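Local coordinates for protein aac(6')-Ii (Enterococcus faecium, PDB 1N71) that is an aminoglycoside 6'-N-acetyltransferase of the GNAT superfamily, an antibiotic-resistance enzyme that binds coenzyme A, at residues Met1-Asn9 against Ile87-Glu98; Leu20-Tyr29 against His74-Arg83. One frame throughout, in Å; residues are numbered along the deposited sequence.

Contact 1. Residues Met1-Asn9 against Ile87-Glu98. With COA (coenzyme A), chain E.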
loop_
_atom_site.group_PDB
_atom_site.type_symbol
_atom_site.label_atom_id
_atom_site.label_comp_id
_atom_site.label_asym_id
_atom_site.label_seq_id
_atom_site.Cartn_x
_atom_site.Cartn_y
_atom_site.Cartn_z
ATOM N N MET A 1 28.653 6.970 15.830
ATOM C CA MET A 1 27.943 5.659 15.819
ATOM C C MET A 1 27.862 5.109 14.399
ATOM O O MET A 1 28.124 5.831 13.437
ATOM C CB MET A 1 26.549 5.821 16.429
ATOM C CG MET A 1 25.721 6.930 15.818
ATOM S SD MET A 1 24.969 6.427 14.278
ATOM C CE MET A 1 23.392 5.918 14.861
ATOM N N ILE A 2 27.496 3.838 14.259
ATOM C CA ILE A 2 27.441 3.234 12.934
ATOM C C ILE A 2 26.092 2.704 12.453
ATOM O O ILE A 2 25.257 2.255 13.239
ATOM C CB ILE A 2 28.464 2.083 12.815
ATOM C CG1 ILE A 2 28.038 0.908 13.691
ATOM C CG2 ILE A 2 29.844 2.570 13.246
ATOM C CD1 ILE A 2 28.913 -0.321 13.525
ATOM N N ILE A 3 25.909 2.761 11.137
ATOM C CA ILE A 3 24.699 2.283 10.482
ATOM C C ILE A 3 25.059 0.988 9.758
ATOM O O ILE A 3 25.930 0.984 8.887
ATOM C CB ILE A 3 24.197 3.291 9.430
ATOM C CG1 ILE A 3 23.979 4.661 10.073
ATOM C CG2 ILE A 3 22.917 2.781 8.791
ATOM C CD1 ILE A 3 22.922 4.682 11.137
ATOM N N SER A 4 24.401 -0.110 10.115
ATOM C CA SER A 4 24.687 -1.386 9.472
ATOM C C SER A 4 23.455 -2.278 9.459
ATOM O O SER A 4 22.422 -1.929 10.027
ATOM C CB SER A 4 25.817 -2.104 10.211
ATOM O OG SER A 4 25.395 -2.499 11.507
ATOM N N GLU A 5 23.565 -3.432 8.806
ATOM C CA GLU A 5 22.446 -4.361 8.745
ATOM C C GLU A 5 22.158 -4.839 10.159
ATOM O O GLU A 5 23.074 -5.132 10.928
ATOM C CB GLU A 5 22.771 -5.556 7.840
ATOM C CG GLU A 5 23.153 -5.164 6.417
ATOM C CD GLU A 5 23.242 -6.352 5.474
ATOM O OE1 GLU A 5 23.736 -7.423 5.894
ATOM O OE2 GLU A 5 22.831 -6.207 4.303
ATOM N N PHE A 6 20.877 -4.900 10.497
ATOM C CA PHE A 6 20.434 -5.323 11.819
ATOM C C PHE A 6 20.704 -6.812 12.055
ATOM O O PHE A 6 20.388 -7.645 11.211
ATOM C CB PHE A 6 18.937 -5.023 11.954
ATOM C CG PHE A 6 18.374 -5.303 13.314
ATOM C CD1 PHE A 6 18.125 -6.607 13.727
ATOM C CD2 PHE A 6 18.085 -4.255 14.183
ATOM C CE1 PHE A 6 17.595 -6.864 14.990
ATOM C CE2 PHE A 6 17.556 -4.500 15.445
ATOM C CZ PHE A 6 17.309 -5.809 15.849
ATOM N N ASP A 7 21.298 -7.139 13.199
ATOM C CA ASP A 7 21.577 -8.534 13.535
ATOM C C ASP A 7 20.283 -9.173 14.020
ATOM O O ASP A 7 19.896 -9.020 15.177
ATOM C CB ASP A 7 22.634 -8.632 14.635
ATOM C CG ASP A 7 22.979 -10.075 14.987
ATOM O OD1 ASP A 7 22.054 -10.847 15.319
ATOM O OD2 ASP A 7 24.172 -10.439 14.931
ATOM N N ARG A 8 19.619 -9.894 13.125
ATOM C CA ARG A 8 18.354 -10.551 13.430
ATOM C C ARG A 8 18.440 -11.586 14.552
ATOM O O ARG A 8 17.415 -12.063 15.037
ATOM C CB ARG A 8 17.814 -11.215 12.163
ATOM C CG ARG A 8 17.547 -10.238 11.031
ATOM C CD ARG A 8 17.470 -10.946 9.691
ATOM N NE ARG A 8 17.130 -10.025 8.611
ATOM C CZ ARG A 8 17.289 -10.293 7.317
ATOM N NH1 ARG A 8 17.792 -11.462 6.931
ATOM N NH2 ARG A 8 16.938 -9.394 6.410
ATOM N N ASN A 9 19.656 -11.927 14.968
ATOM C CA ASN A 9 19.839 -12.919 16.022
ATOM C C ASN A 9 20.299 -12.331 17.352
ATOM O O ASN A 9 20.779 -13.062 18.219
ATOM C CB ASN A 9 20.846 -13.983 15.573
ATOM C CG ASN A 9 20.456 -14.644 14.266
ATOM O OD1 ASN A 9 19.343 -15.150 14.117
ATOM N ND2 ASN A 9 21.379 -14.646 13.308
ATOM N N ILE A 87 20.777 10.936 11.603
ATOM C CA ILE A 87 20.581 9.502 11.791
ATOM C C ILE A 87 19.560 8.997 10.766
ATOM O O ILE A 87 19.770 7.974 10.116
ATOM C CB ILE A 87 20.082 9.184 13.221
ATOM C CG1 ILE A 87 21.170 9.539 14.242
ATOM C CG2 ILE A 87 19.724 7.706 13.331
ATOM C CD1 ILE A 87 20.721 9.419 15.693
ATOM N N GLY A 88 18.459 9.725 10.619
ATOM C CA GLY A 88 17.443 9.330 9.659
ATOM C C GLY A 88 17.969 9.324 8.231
ATOM O O GLY A 88 17.677 8.414 7.451
ATOM N N THR A 89 18.746 10.343 7.882
ATOM C CA THR A 89 19.300 10.446 6.537
ATOM C C THR A 89 20.202 9.252 6.256
ATOM O O THR A 89 20.102 8.607 5.211
ATOM C CB THR A 89 20.124 11.737 6.369
ATOM O OG1 THR A 89 19.269 12.876 6.530
ATOM C CG2 THR A 89 20.773 11.780 4.990
ATOM N N ARG A 90 21.087 8.960 7.199
ATOM C CA ARG A 90 22.006 7.845 7.039
ATOM C C ARG A 90 21.269 6.511 6.932
ATOM O O ARG A 90 21.681 5.626 6.178
ATOM C CB ARG A 90 23.002 7.853 8.201
ATOM C CG ARG A 90 23.805 9.151 8.233
ATOM C CD ARG A 90 24.605 9.295 9.507
ATOM N NE ARG A 90 25.617 8.258 9.619
ATOM C CZ ARG A 90 26.374 8.072 10.693
ATOM N NH1 ARG A 90 26.223 8.859 11.750
ATOM N NH2 ARG A 90 27.282 7.104 10.704
ATOM N N LEU A 91 20.169 6.366 7.666
ATOM C CA LEU A 91 19.388 5.132 7.602
ATOM C C LEU A 91 18.712 4.991 6.239
ATOM O O LEU A 91 18.718 3.917 5.640
ATOM C CB LEU A 91 18.313 5.104 8.700
ATOM C CG LEU A 91 18.775 4.845 10.136
ATOM C CD1 LEU A 91 17.590 4.970 11.093
ATOM C CD2 LEU A 91 19.399 3.460 10.228
ATOM N N VAL A 92 18.124 6.075 5.748
ATOM C CA VAL A 92 17.457 6.028 4.454
ATOM C C VAL A 92 18.449 5.734 3.335
ATOM O O VAL A 92 18.189 4.899 2.475
ATOM C CB VAL A 92 16.716 7.339 4.173
ATOM C CG1 VAL A 92 16.214 7.368 2.735
ATOM C CG2 VAL A 92 15.546 7.466 5.140
ATOM N N ASN A 93 19.592 6.408 3.352
ATOM C CA ASN A 93 20.597 6.179 2.323
ATOM C C ASN A 93 21.129 4.751 2.354
ATOM O O ASN A 93 21.406 4.165 1.304
ATOM C CB ASN A 93 21.748 7.179 2.466
ATOM C CG ASN A 93 21.338 8.591 2.090
ATOM O OD1 ASN A 93 20.605 8.795 1.124
ATOM N ND2 ASN A 93 21.820 9.569 2.839
ATOM N N TYR A 94 21.265 4.180 3.549
ATOM C CA TYR A 94 21.758 2.812 3.661
ATOM C C TYR A 94 20.681 1.866 3.135
ATOM O O TYR A 94 20.973 0.891 2.449
ATOM C CB TYR A 94 22.099 2.480 5.116
ATOM C CG TYR A 94 22.932 1.227 5.291
ATOM C CD1 TYR A 94 22.354 -0.036 5.214
ATOM C CD2 TYR A 94 24.303 1.310 5.532
ATOM C CE1 TYR A 94 23.120 -1.190 5.373
ATOM C CE2 TYR A 94 25.078 0.162 5.690
ATOM C CZ TYR A 94 24.479 -1.083 5.611
ATOM O OH TYR A 94 25.239 -2.221 5.774
ATOM N N LEU A 95 19.426 2.156 3.460
ATOM C CA LEU A 95 18.338 1.320 2.984
ATOM C C LEU A 95 18.340 1.312 1.455
ATOM O O LEU A 95 18.229 0.261 0.829
ATOM C CB LEU A 95 16.993 1.852 3.492
ATOM C CG LEU A 95 15.761 1.148 2.911
ATOM C CD1 LEU A 95 15.700 -0.293 3.397
ATOM C CD2 LEU A 95 14.512 1.896 3.327
ATOM N N GLU A 96 18.469 2.493 0.862
ATOM C CA GLU A 96 18.468 2.605 -0.592
ATOM C C GLU A 96 19.563 1.764 -1.242
ATOM O O GLU A 96 19.330 1.131 -2.267
ATOM C CB GLU A 96 18.568 4.075 -0.999
ATOM C CG GLU A 96 17.253 4.819 -0.750
ATOM C CD GLU A 96 17.304 6.288 -1.125
ATOM O OE1 GLU A 96 18.071 6.649 -2.036
ATOM O OE2 GLU A 96 16.556 7.082 -0.518
ATOM N N LYS A 97 20.747 1.731 -0.636
ATOM C CA LYS A 97 21.835 0.923 -1.178
ATOM C C LYS A 97 21.465 -0.562 -1.115
ATOM O O LYS A 97 21.695 -1.308 -2.071
ATOM C CB LYS A 97 23.126 1.166 -0.389
ATOM N N GLU A 98 20.880 -0.987 0.008
ATOM C CA GLU A 98 20.479 -2.383 0.199
ATOM C C GLU A 98 19.394 -2.812 -0.788
ATOM O O GLU A 98 19.460 -3.900 -1.361
ATOM C CB GLU A 98 19.963 -2.608 1.627
ATOM C CG GLU A 98 21.008 -2.493 2.728
ATOM C CD GLU A 98 21.873 -3.735 2.858
ATOM O OE1 GLU A 98 21.305 -4.845 2.896
ATOM O OE2 GLU A 98 23.115 -3.602 2.933
HETATM N N1A COA E . 9.921 18.246 9.163
HETATM C C2A COA E . 10.701 18.914 8.293
HETATM N N3A COA E . 12.000 18.685 7.998
HETATM C C4A COA E . 12.493 17.616 8.713
HETATM C C5A COA E . 11.818 16.845 9.632
HETATM C C6A COA E . 10.445 17.185 9.858
HETATM N N6A COA E . 9.678 16.521 10.719
HETATM N N7A COA E . 12.642 15.857 10.150
HETATM C C8A COA E . 13.779 16.061 9.551
HETATM N N9A COA E . 13.768 17.113 8.666
HETATM C C1B COA E . 14.867 17.623 7.833
HETATM C C2B COA E . 16.014 18.226 8.650
HETATM O O2B COA E . 15.733 19.607 8.909
HETATM C C3B COA E . 17.246 18.125 7.757
HETATM O O3B COA E . 17.170 19.171 6.773
HETATM P P3B COA E . 18.407 20.177 6.528
HETATM O O7A COA E . 18.631 20.808 7.852
HETATM O O8A COA E . 17.901 21.103 5.484
HETATM O O9A COA E . 19.510 19.296 6.075
HETATM C C4B COA E . 16.990 16.788 7.047
HETATM O O4B COA E . 15.567 16.624 7.098
HETATM C C5B COA E . 17.721 15.582 7.652
HETATM O O5B COA E . 17.168 15.254 8.933
HETATM P P1A COA E . 17.787 14.090 9.864
HETATM O O1A COA E . 18.540 14.722 10.968
HETATM O O2A COA E . 18.441 13.079 9.003
HETATM O O3A COA E . 16.439 13.449 10.454
HETATM P P2A COA E . 16.251 12.621 11.820
HETATM O O4A COA E . 15.703 13.529 12.850
HETATM O O5A COA E . 17.462 11.826 12.109
HETATM O O6A COA E . 15.089 11.598 11.392
HETATM C CBP COA E . 12.676 11.331 11.233
HETATM C CCP COA E . 13.907 12.068 10.724
HETATM C CDP COA E . 11.439 11.943 10.560
HETATM C CEP COA E . 12.796 9.827 10.851
HETATM C CAP COA E . 12.609 11.509 12.812
HETATM O OAP COA E . 12.455 12.881 13.188
HETATM C C9P COA E . 11.560 10.601 13.479
HETATM O O9P COA E . 11.912 9.561 14.054
HETATM N N8P COA E . 10.285 11.002 13.391
HETATM C C7P COA E . 9.136 10.297 13.947
HETATM C C6P COA E . 8.736 9.075 13.123
HETATM C C5P COA E . 7.917 9.416 11.892
HETATM O O5P COA E . 6.915 10.136 11.982
HETATM N N4P COA E . 8.346 8.890 10.735
HETATM C C3P COA E . 7.708 9.083 9.428
HETATM C C2P COA E . 7.394 7.762 8.744
HETATM S S1P COA E . 5.740 7.706 8.030
HETATM O O HOH W 1 28.359 9.239 13.758
HETATM O O HOH W 2 26.091 -4.401 7.570
#
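I3 of strand 2-5 packs against helix 87-98 and spreads its branches over three of its residues. CG2 stands anti to the backbone N (chi1 -56°, which sets CG1 beside that N) and packs on Y94 CB at 3.8 Å. CG1 rests over one face of the R90 guanidinium, while I3 CD1 meets L91 CD2 at 3.8 Å, these two side chains crossing at about a right angle. A branched aliphatic chain suits this place, since it can fill the groove formed by R90, L91 and Y94 on one side of the helix. R90 bends at chi3 (64°) and so brings NH2 back to the strand, where it donates to M1 O at 3.1 Å with an N-H...O angle of 146°. The M1 chain, kinked at chi2 and chi3, runs past the arginine in the opposite direction, with SD 3.7 Å from R90 NH1. Water 1 accepts from both M1 N and R90 NH1, adding a second link between chain terminus and arginine.

The side chains of I3 and Y94 slide past each other in opposite directions, and I3 O approaches Y94 CE2 obliquely. Y94 OH sits 3.7 Å from E5 CG, and water 2 joins it to E5 N. E98, bent at chi2, turns its carboxylate to E5: E5 OE2 is 2.5 Å from E98 OE1, so close that one of the two acids probably carries a proton.

At its first turn the same helix serves coenzyme A. G88 N donates to pyrophosphate atom O5A over 2.8 Å, and T89 binds O2A through both N and OG1; a glycine fits because a side chain would collide with the cofactor. An edge strand packed along a helix whose N-terminal turn grips the pyrophosphate is characteristic of the GNAT fold.

Contact 2. Residues Leu20-Tyr29 against His74-Arg83; sequences LLRLTWPEEY and HPLVVESSRR. With COA (coenzyme A), chain E.
V77 of strand 74-78 is wedged among four residues of segment 20-29. Its CG1 meets L20 CD2 tip to tip at 3.8 Å and also touches L21 CD2, whereas CG2 lies 3.3 Å from T24 OG1. V77 CB approaches W25 CZ3 obliquely, at 3.8 Å. A compact, beta-branched valine turns both methyls to the helix, CG1 to the leucines and CG2 to T24 and L20. Beside it L20 CD1 packs on the aliphatic CG of E79.

The W25 ring reaches further, its CH2 pointing edge-on, in the ring plane, at L76 O (3.5 Å), while CZ2 touches COA C6P. In the GNAT fold coenzyme A lies along this strand with its pantetheine amides paired to the backbone, and here V78 N donates to COA O9P at 3.3 Å. L76, directed away from helix 20-24, lays its CD2 against COA CEP.

R83 flanks the same carbonyl. One face of its guanidinium covers COA C9P and the opposite face lies on S80 CA; the T24 methyl CG2 meets its edge. The extended chain of R83 is anchored by NE, which donates to V78 O at 2.9 Å close to the guanidinium plane; a weaker bond runs from NH2 to the same oxygen.

What positions T24 is a bond within its own helix: with chi1 at -56° OG1 lies beside the backbone N and donates to L20 O at 2.7 Å, nearly along the C=O direction, and this holds CG2, on the other branch, over the centre of the W25 ring. W25 CE3 in turn sits in the plane of the Y29 ring, at its edge. L21, Y29 and P75, the last preceded by a cis peptide bond, all lean on M40 of helix 33-40.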
loop_
_atom_site.group_PDB
_atom_site.type_symbol
_atom_site.label_atom_id
_atom_site.label_comp_id
_atom_site.label_asym_id
_atom_site.label_seq_id
_atom_site.Cartn_x
_atom_site.Cartn_y
_atom_site.Cartn_z
ATOM N N LEU A 20 11.769 0.949 21.603
ATOM C CA LEU A 20 11.780 2.105 20.721
ATOM C C LEU A 20 10.472 2.242 19.947
ATOM O O LEU A 20 9.970 3.349 19.756
ATOM C CB LEU A 20 12.953 2.001 19.745
ATOM C CG LEU A 20 13.193 3.197 18.825
ATOM C CD1 LEU A 20 13.354 4.463 19.649
ATOM C CD2 LEU A 20 14.437 2.941 17.990
ATOM N N LEU A 21 9.924 1.116 19.505
ATOM C CA LEU A 21 8.672 1.121 18.756
ATOM C C LEU A 21 7.491 1.400 19.679
ATOM O O LEU A 21 6.580 2.144 19.321
ATOM C CB LEU A 21 8.467 -0.222 18.050
ATOM C CG LEU A 21 9.458 -0.562 16.934
ATOM C CD1 LEU A 21 9.211 -1.974 16.436
ATOM C CD2 LEU A 21 9.308 0.439 15.800
ATOM N N ARG A 22 7.516 0.795 20.862
ATOM C CA ARG A 22 6.452 0.973 21.846
ATOM C C ARG A 22 6.411 2.412 22.348
ATOM O O ARG A 22 5.341 3.009 22.464
ATOM C CB ARG A 22 6.665 0.031 23.033
ATOM N N LEU A 23 7.581 2.963 22.651
ATOM C CA LEU A 23 7.675 4.331 23.138
ATOM C C LEU A 23 7.176 5.310 22.084
ATOM O O LEU A 23 6.305 6.141 22.351
ATOM C CB LEU A 23 9.124 4.666 23.492
ATOM C CG LEU A 23 9.835 3.777 24.513
ATOM C CD1 LEU A 23 11.282 4.231 24.653
ATOM C CD2 LEU A 23 9.119 3.841 25.856
ATOM N N THR A 24 7.731 5.196 20.880
ATOM C CA THR A 24 7.376 6.067 19.764
ATOM C C THR A 24 5.905 5.970 19.369
ATOM O O THR A 24 5.213 6.984 19.264
ATOM C CB THR A 24 8.244 5.748 18.525
ATOM O OG1 THR A 24 9.631 5.847 18.874
ATOM C CG2 THR A 24 7.940 6.719 17.395
ATOM N N TRP A 25 5.434 4.748 19.142
ATOM C CA TRP A 25 4.048 4.514 18.752
ATOM C C TRP A 25 3.382 3.544 19.719
ATOM O O TRP A 25 3.207 2.368 19.407
ATOM C CB TRP A 25 3.992 3.940 17.333
ATOM C CG TRP A 25 4.407 4.906 16.261
ATOM C CD1 TRP A 25 3.723 6.011 15.844
ATOM C CD2 TRP A 25 5.599 4.847 15.465
ATOM N NE1 TRP A 25 4.412 6.643 14.834
ATOM C CE2 TRP A 25 5.566 5.949 14.581
ATOM C CE3 TRP A 25 6.690 3.968 15.410
ATOM C CZ2 TRP A 25 6.585 6.199 13.652
ATOM C CZ3 TRP A 25 7.704 4.217 14.485
ATOM C CH2 TRP A 25 7.641 5.324 13.620
ATOM N N PRO A 26 2.993 4.028 20.908
ATOM C CA PRO A 26 2.344 3.191 21.922
ATOM C C PRO A 26 0.981 2.651 21.495
ATOM O O PRO A 26 0.583 1.558 21.899
ATOM C CB PRO A 26 2.249 4.125 23.123
ATOM C CG PRO A 26 2.060 5.461 22.479
ATOM C CD PRO A 26 3.081 5.426 21.365
ATOM N N GLU A 27 0.273 3.421 20.675
ATOM C CA GLU A 27 -1.049 3.028 20.199
ATOM C C GLU A 27 -0.964 2.040 19.039
ATOM O O GLU A 27 -1.926 1.326 18.750
ATOM C CB GLU A 27 -1.832 4.267 19.755
ATOM N N GLU A 28 0.191 1.998 18.382
ATOM C CA GLU A 28 0.385 1.108 17.244
ATOM C C GLU A 28 1.201 -0.134 17.600
ATOM O O GLU A 28 1.131 -1.147 16.906
ATOM C CB GLU A 28 1.070 1.866 16.103
ATOM C CG GLU A 28 1.024 1.152 14.760
ATOM C CD GLU A 28 -0.397 0.914 14.275
ATOM O OE1 GLU A 28 -1.133 0.143 14.929
ATOM O OE2 GLU A 28 -0.782 1.500 13.242
ATOM N N TYR A 29 1.969 -0.051 18.683
ATOM C CA TYR A 29 2.799 -1.168 19.127
ATOM C C TYR A 29 2.633 -1.422 20.625
ATOM O O TYR A 29 3.551 -1.186 21.413
ATOM C CB TYR A 29 4.272 -0.884 18.819
ATOM C CG TYR A 29 4.572 -0.704 17.349
ATOM C CD1 TYR A 29 4.462 -1.773 16.458
ATOM C CD2 TYR A 29 4.965 0.536 16.845
ATOM C CE1 TYR A 29 4.738 -1.610 15.102
ATOM C CE2 TYR A 29 5.242 0.708 15.492
ATOM C CZ TYR A 29 5.127 -0.368 14.628
ATOM O OH TYR A 29 5.403 -0.204 13.291
ATOM N N HIS A 74 9.378 0.815 5.573
ATOM C CA HIS A 74 8.591 0.654 6.791
ATOM C C HIS A 74 9.273 -0.307 7.761
ATOM O O HIS A 74 9.584 -1.439 7.404
ATOM C CB HIS A 74 7.192 0.132 6.441
ATOM C CG HIS A 74 6.345 -0.184 7.635
ATOM N ND1 HIS A 74 6.506 -1.333 8.380
ATOM C CD2 HIS A 74 5.333 0.503 8.217
ATOM C CE1 HIS A 74 5.630 -1.342 9.368
ATOM N NE2 HIS A 74 4.905 -0.239 9.292
ATOM N N PRO A 75 9.543 0.151 8.990
ATOM C CA PRO A 75 9.243 1.500 9.474
ATOM C C PRO A 75 10.526 2.323 9.471
ATOM O O PRO A 75 11.560 1.880 8.963
ATOM C CB PRO A 75 8.768 1.237 10.887
ATOM C CG PRO A 75 9.763 0.188 11.332
ATOM C CD PRO A 75 9.878 -0.738 10.118
ATOM N N LEU A 76 10.445 3.526 10.024
ATOM C CA LEU A 76 11.604 4.395 10.166
ATOM C C LEU A 76 11.416 5.097 11.498
ATOM O O LEU A 76 10.466 5.861 11.681
ATOM C CB LEU A 76 11.698 5.440 9.051
ATOM C CG LEU A 76 12.831 6.458 9.275
ATOM C CD1 LEU A 76 14.167 5.730 9.491
ATOM C CD2 LEU A 76 12.928 7.407 8.087
ATOM N N VAL A 77 12.310 4.823 12.434
ATOM C CA VAL A 77 12.215 5.441 13.741
ATOM C C VAL A 77 13.597 5.757 14.283
ATOM O O VAL A 77 14.536 4.975 14.124
ATOM C CB VAL A 77 11.484 4.519 14.739
ATOM C CG1 VAL A 77 12.234 3.210 14.874
ATOM C CG2 VAL A 77 11.369 5.206 16.098
ATOM N N VAL A 78 13.703 6.925 14.902
ATOM C CA VAL A 78 14.934 7.400 15.509
ATOM C C VAL A 78 14.539 7.841 16.916
ATOM O O VAL A 78 13.531 8.526 17.080
ATOM C CB VAL A 78 15.498 8.617 14.745
ATOM C CG1 VAL A 78 16.708 9.188 15.482
ATOM C CG2 VAL A 78 15.877 8.208 13.325
ATOM N N GLU A 79 15.307 7.446 17.928
ATOM C CA GLU A 79 14.977 7.854 19.296
ATOM C C GLU A 79 14.684 9.344 19.287
ATOM O O GLU A 79 15.460 10.129 18.745
ATOM C CB GLU A 79 16.137 7.584 20.253
ATOM C CG GLU A 79 16.515 6.132 20.391
ATOM C CD GLU A 79 17.487 5.905 21.531
ATOM O OE1 GLU A 79 18.497 6.636 21.610
ATOM O OE2 GLU A 79 17.245 4.990 22.346
ATOM N N SER A 80 13.567 9.732 19.892
ATOM C CA SER A 80 13.171 11.134 19.927
ATOM C C SER A 80 14.241 12.027 20.540
ATOM O O SER A 80 14.239 13.238 20.326
ATOM C CB SER A 80 11.858 11.299 20.702
ATOM O OG SER A 80 12.019 10.949 22.064
ATOM N N SER A 81 15.158 11.428 21.294
ATOM C CA SER A 81 16.225 12.184 21.933
ATOM C C SER A 81 17.500 12.243 21.092
ATOM O O SER A 81 18.484 12.856 21.498
ATOM C CB SER A 81 16.539 11.588 23.312
ATOM O OG SER A 81 16.895 10.217 23.218
ATOM N N ARG A 82 17.485 11.617 19.918
ATOM C CA ARG A 82 18.667 11.615 19.059
ATOM C C ARG A 82 18.382 12.141 17.657
ATOM O O ARG A 82 19.202 11.992 16.749
ATOM C CB ARG A 82 19.235 10.201 18.956
ATOM C CG ARG A 82 19.668 9.585 20.277
ATOM C CD ARG A 82 20.699 10.448 20.990
ATOM N NE ARG A 82 21.546 9.650 21.870
ATOM C CZ ARG A 82 22.471 8.797 21.437
ATOM N NH1 ARG A 82 22.671 8.640 20.135
ATOM N NH2 ARG A 82 23.191 8.095 22.303
ATOM N N ARG A 83 17.220 12.761 17.487
ATOM C CA ARG A 83 16.822 13.294 16.194
ATOM C C ARG A 83 17.553 14.571 15.806
ATOM O O ARG A 83 18.240 15.187 16.625
ATOM C CB ARG A 83 15.308 13.521 16.185
ATOM C CG ARG A 83 14.532 12.222 16.332
ATOM C CD ARG A 83 13.042 12.432 16.530
ATOM N NE ARG A 83 12.364 11.150 16.704
ATOM C CZ ARG A 83 11.095 11.012 17.076
ATOM N NH1 ARG A 83 10.349 12.082 17.319
ATOM N NH2 ARG A 83 10.575 9.801 17.206
HETATM N N1A COA E . 9.921 18.246 9.163
HETATM C C2A COA E . 10.701 18.914 8.293
HETATM N N3A COA E . 12.000 18.685 7.998
HETATM C C4A COA E . 12.493 17.616 8.713
HETATM C C5A COA E . 11.818 16.845 9.632
HETATM C C6A COA E . 10.445 17.185 9.858
HETATM N N6A COA E . 9.678 16.521 10.719
HETATM N N7A COA E . 12.642 15.857 10.150
HETATM C C8A COA E . 13.779 16.061 9.551
HETATM N N9A COA E . 13.768 17.113 8.666
HETATM C C1B COA E . 14.867 17.623 7.833
HETATM C C2B COA E . 16.014 18.226 8.650
HETATM O O2B COA E . 15.733 19.607 8.909
HETATM C C3B COA E . 17.246 18.125 7.757
HETATM O O3B COA E . 17.170 19.171 6.773
HETATM P P3B COA E . 18.407 20.177 6.528
HETATM O O7A COA E . 18.631 20.808 7.852
HETATM O O8A COA E . 17.901 21.103 5.484
HETATM O O9A COA E . 19.510 19.296 6.075
HETATM C C4B COA E . 16.990 16.788 7.047
HETATM O O4B COA E . 15.567 16.624 7.098
HETATM C C5B COA E . 17.721 15.582 7.652
HETATM O O5B COA E . 17.168 15.254 8.933
HETATM P P1A COA E . 17.787 14.090 9.864
HETATM O O1A COA E . 18.540 14.722 10.968
HETATM O O2A COA E . 18.441 13.079 9.003
HETATM O O3A COA E . 16.439 13.449 10.454
HETATM P P2A COA E . 16.251 12.621 11.820
HETATM O O4A COA E . 15.703 13.529 12.850
HETATM O O5A COA E . 17.462 11.826 12.109
HETATM O O6A COA E . 15.089 11.598 11.392
HETATM C CBP COA E . 12.676 11.331 11.233
HETATM C CCP COA E . 13.907 12.068 10.724
HETATM C CDP COA E . 11.439 11.943 10.560
HETATM C CEP COA E . 12.796 9.827 10.851
HETATM C CAP COA E . 12.609 11.509 12.812
HETATM O OAP COA E . 12.455 12.881 13.188
HETATM C C9P COA E . 11.560 10.601 13.479
HETATM O O9P COA E . 11.912 9.561 14.054
HETATM N N8P COA E . 10.285 11.002 13.391
HETATM C C7P COA E . 9.136 10.297 13.947
HETATM C C6P COA E . 8.736 9.075 13.123
HETATM C C5P COA E . 7.917 9.416 11.892
HETATM O O5P COA E . 6.915 10.136 11.982
HETATM N N4P COA E . 8.346 8.890 10.735
HETATM C C3P COA E . 7.708 9.083 9.428
HETATM C C2P COA E . 7.394 7.762 8.744
HETATM S S1P COA E . 5.740 7.706 8.030
#

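Overall arrangement
Following the chain from the N terminus, strand 2-5 comes first and helix 11-24 next, and the end of that helix enters contact 2. Contact 2 closes a loop of 44 residues, holding helix 33-40, strands 46-52 and 55-66 and the start of strand 70-78. The chain then passes through the turn after strand 70-78 into helix 87-101, and contact 1 closes the wider loop of 77 residues, so contact 2 lies wholly within contact 1. Contact 1 ties edge strand 2-5 to helix 87-101; contact 2 ties helix 11-24 to strand 70-78, whose other face packs on helix 87-101 through L76 on L91 and V78 on I87. Both contacts border coenzyme A.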